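Long-range contact in PP1b (Porcine reproductive and respiratory syndrome virus, PDB 6JDR), which probably unwinds RNA and DNA duplexes with 5' to 3' polarity at the expense of ATP, as the helicase piece of the viral replicase polyprotein: residues A17-L22 against Q33-I38. The protein carries 1 engineered substitution. Residues are numbered along the deposited sequence; the frame is centred on the assembly and turned at random.
Sequences ATACGL and QHCPVI. With ZN (zinc ion), chain B.
Cys20 and His34 meet through a zinc ion, which Cys20 SG and Cys35 SG each bind at 2.3 Å and His34 ND1 at 2.2 Å; His32 NE2 supplies the fourth ligand. Cys20 SG sits at the edge of the imidazole, near its plane and 3.5 Å from His34 ND1. With chi1 at 66°, Cys35 SG stands between its own backbone N and carbonyl carbon, and from there it also lies 3.4 Å from Cys20 N. His34 NE2, on the far side of the ring from the metal-bound ND1, is hydrogen-bonded to Val71 O, which helps fix the rotation of the ring. This Cys2His2 site is the second zinc centre of the N-terminal arterivirus zinc-binding domain, and it shows how a metal can tie together two segments separated by ten residues of chain. Beside it, Ala19 N donates to Pro36 O at 3.0 Å, while Thr18 CG2 packs on Val37 CG2. Farther along, two waters link Ala17 to Ile38, one of them joining Ala17 O to Ile38 N. A type I turn from Thr18 to Gly21 carries Cys20, and Leu22 N donates to Thr18 OG1 at 2.9 Å.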
loop_
_atom_site.group_PDB
_atom_site.type_symbol
_atom_site.label_atom_id
_atom_site.label_comp_id
_atom_site.label_asym_id
_atom_site.label_seq_id
_atom_site.Cartn_x
_atom_site.Cartn_y
_atom_site.Cartn_z
ATOM N N ALA A 17 28.053 19.704 -4.933
ATOM C CA ALA A 17 26.937 18.986 -5.533
ATOM C C ALA A 17 27.359 18.249 -6.800
ATOM O O ALA A 17 28.314 18.647 -7.467
ATOM C CB ALA A 17 25.808 19.949 -5.845
ATOM N N THR A 18 26.637 17.177 -7.124
ATOM C CA THR A 18 26.862 16.445 -8.370
ATOM C C THR A 18 26.203 17.210 -9.500
ATOM O O THR A 18 25.291 18.008 -9.269
ATOM C CB THR A 18 26.287 15.010 -8.333
ATOM O OG1 THR A 18 24.853 15.050 -8.301
ATOM C CG2 THR A 18 26.811 14.245 -7.119
ATOM N N ALA A 19 26.656 16.959 -10.722
ATOM C CA ALA A 19 26.059 17.573 -11.903
ATOM C C ALA A 19 24.597 17.160 -12.079
ATOM O O ALA A 19 23.822 17.880 -12.701
ATOM C CB ALA A 19 26.860 17.211 -13.145
ATOM N N CYS A 20 24.228 16.000 -11.533
ATOM C CA CYS A 20 22.849 15.512 -11.603
ATOM C C CYS A 20 21.964 15.991 -10.437
ATOM O O CYS A 20 20.860 15.478 -10.248
ATOM C CB CYS A 20 22.843 13.981 -11.686
ATOM S SG CYS A 20 23.311 13.155 -10.155
ATOM N N GLY A 21 22.443 16.960 -9.660
ATOM C CA GLY A 21 21.603 17.660 -8.681
ATOM C C GLY A 21 21.636 17.148 -7.250
ATOM O O GLY A 21 20.831 17.580 -6.425
ATOM N N LEU A 22 22.565 16.249 -6.940
ATOM C CA LEU A 22 22.682 15.691 -5.590
ATOM C C LEU A 22 23.676 16.501 -4.756
ATOM O O LEU A 22 24.841 16.626 -5.137
ATOM C CB LEU A 22 23.136 14.229 -5.661
ATOM C CG LEU A 22 23.038 13.419 -4.364
ATOM C CD1 LEU A 22 21.591 13.116 -4.009
ATOM C CD2 LEU A 22 23.831 12.130 -4.489
ATOM N N GLN A 33 30.281 8.035 -9.172
ATOM C CA GLN A 33 30.825 7.766 -10.501
ATOM C C GLN A 33 29.829 8.073 -11.619
ATOM O O GLN A 33 30.193 8.070 -12.790
ATOM C CB GLN A 33 31.294 6.310 -10.588
ATOM C CG GLN A 33 32.350 5.962 -9.547
ATOM C CD GLN A 33 32.942 4.580 -9.735
ATOM O OE1 GLN A 33 32.248 3.639 -10.111
ATOM N NE2 GLN A 33 34.235 4.450 -9.463
ATOM N N HIS A 34 28.581 8.339 -11.247
ATOM C CA HIS A 34 27.507 8.639 -12.200
ATOM C C HIS A 34 27.790 9.853 -13.085
ATOM O O HIS A 34 27.511 9.834 -14.282
ATOM C CB HIS A 34 26.203 8.851 -11.424
ATOM C CG HIS A 34 25.044 9.255 -12.275
ATOM N ND1 HIS A 34 24.462 10.499 -12.190
ATOM C CD2 HIS A 34 24.349 8.579 -13.218
ATOM C CE1 HIS A 34 23.463 10.580 -13.049
ATOM N NE2 HIS A 34 23.375 9.428 -13.689
ATOM N N CYS A 35 28.338 10.907 -12.494
ATOM C CA CYS A 35 28.565 12.159 -13.219
ATOM C C CYS A 35 29.582 13.025 -12.475
ATOM O O CYS A 35 29.919 12.730 -11.327
ATOM C CB CYS A 35 27.239 12.907 -13.405
ATOM S SG CYS A 35 26.498 13.507 -11.876
ATOM N N PRO A 36 30.087 14.087 -13.127
ATOM C CA PRO A 36 31.110 14.918 -12.494
ATOM C C PRO A 36 30.683 15.587 -11.186
ATOM O O PRO A 36 29.522 15.985 -11.029
ATOM C CB PRO A 36 31.398 15.988 -13.554
ATOM C CG PRO A 36 31.041 15.351 -14.844
ATOM C CD PRO A 36 29.860 14.483 -14.531
ATOM N N VAL A 37 31.635 15.701 -10.266
ATOM C CA VAL A 37 31.464 16.483 -9.051
ATOM C C VAL A 37 32.582 17.521 -8.994
ATOM O O VAL A 37 33.733 17.186 -8.715
ATOM C CB VAL A 37 31.517 15.592 -7.795
ATOM C CG1 VAL A 37 31.241 16.416 -6.544
ATOM C CG2 VAL A 37 30.525 14.445 -7.919
ATOM N N ILE A 38 32.245 18.778 -9.273
ATOM C CA ILE A 38 33.236 19.851 -9.267
ATOM C C ILE A 38 33.661 20.121 -7.826
ATOM O O ILE A 38 32.834 20.471 -6.986
ATOM C CB ILE A 38 32.699 21.159 -9.890
ATOM C CG1 ILE A 38 32.143 20.919 -11.306
ATOM C CG2 ILE A 38 33.789 22.225 -9.913
ATOM C CD1 ILE A 38 33.081 20.178 -12.236
HETATM ZN ZN ZN B . 25.174 12.016 -10.814
HETATM O O HOH W 1 30.193 21.037 -6.689
HETATM O O HOH W 2 29.191 19.338 -10.008
#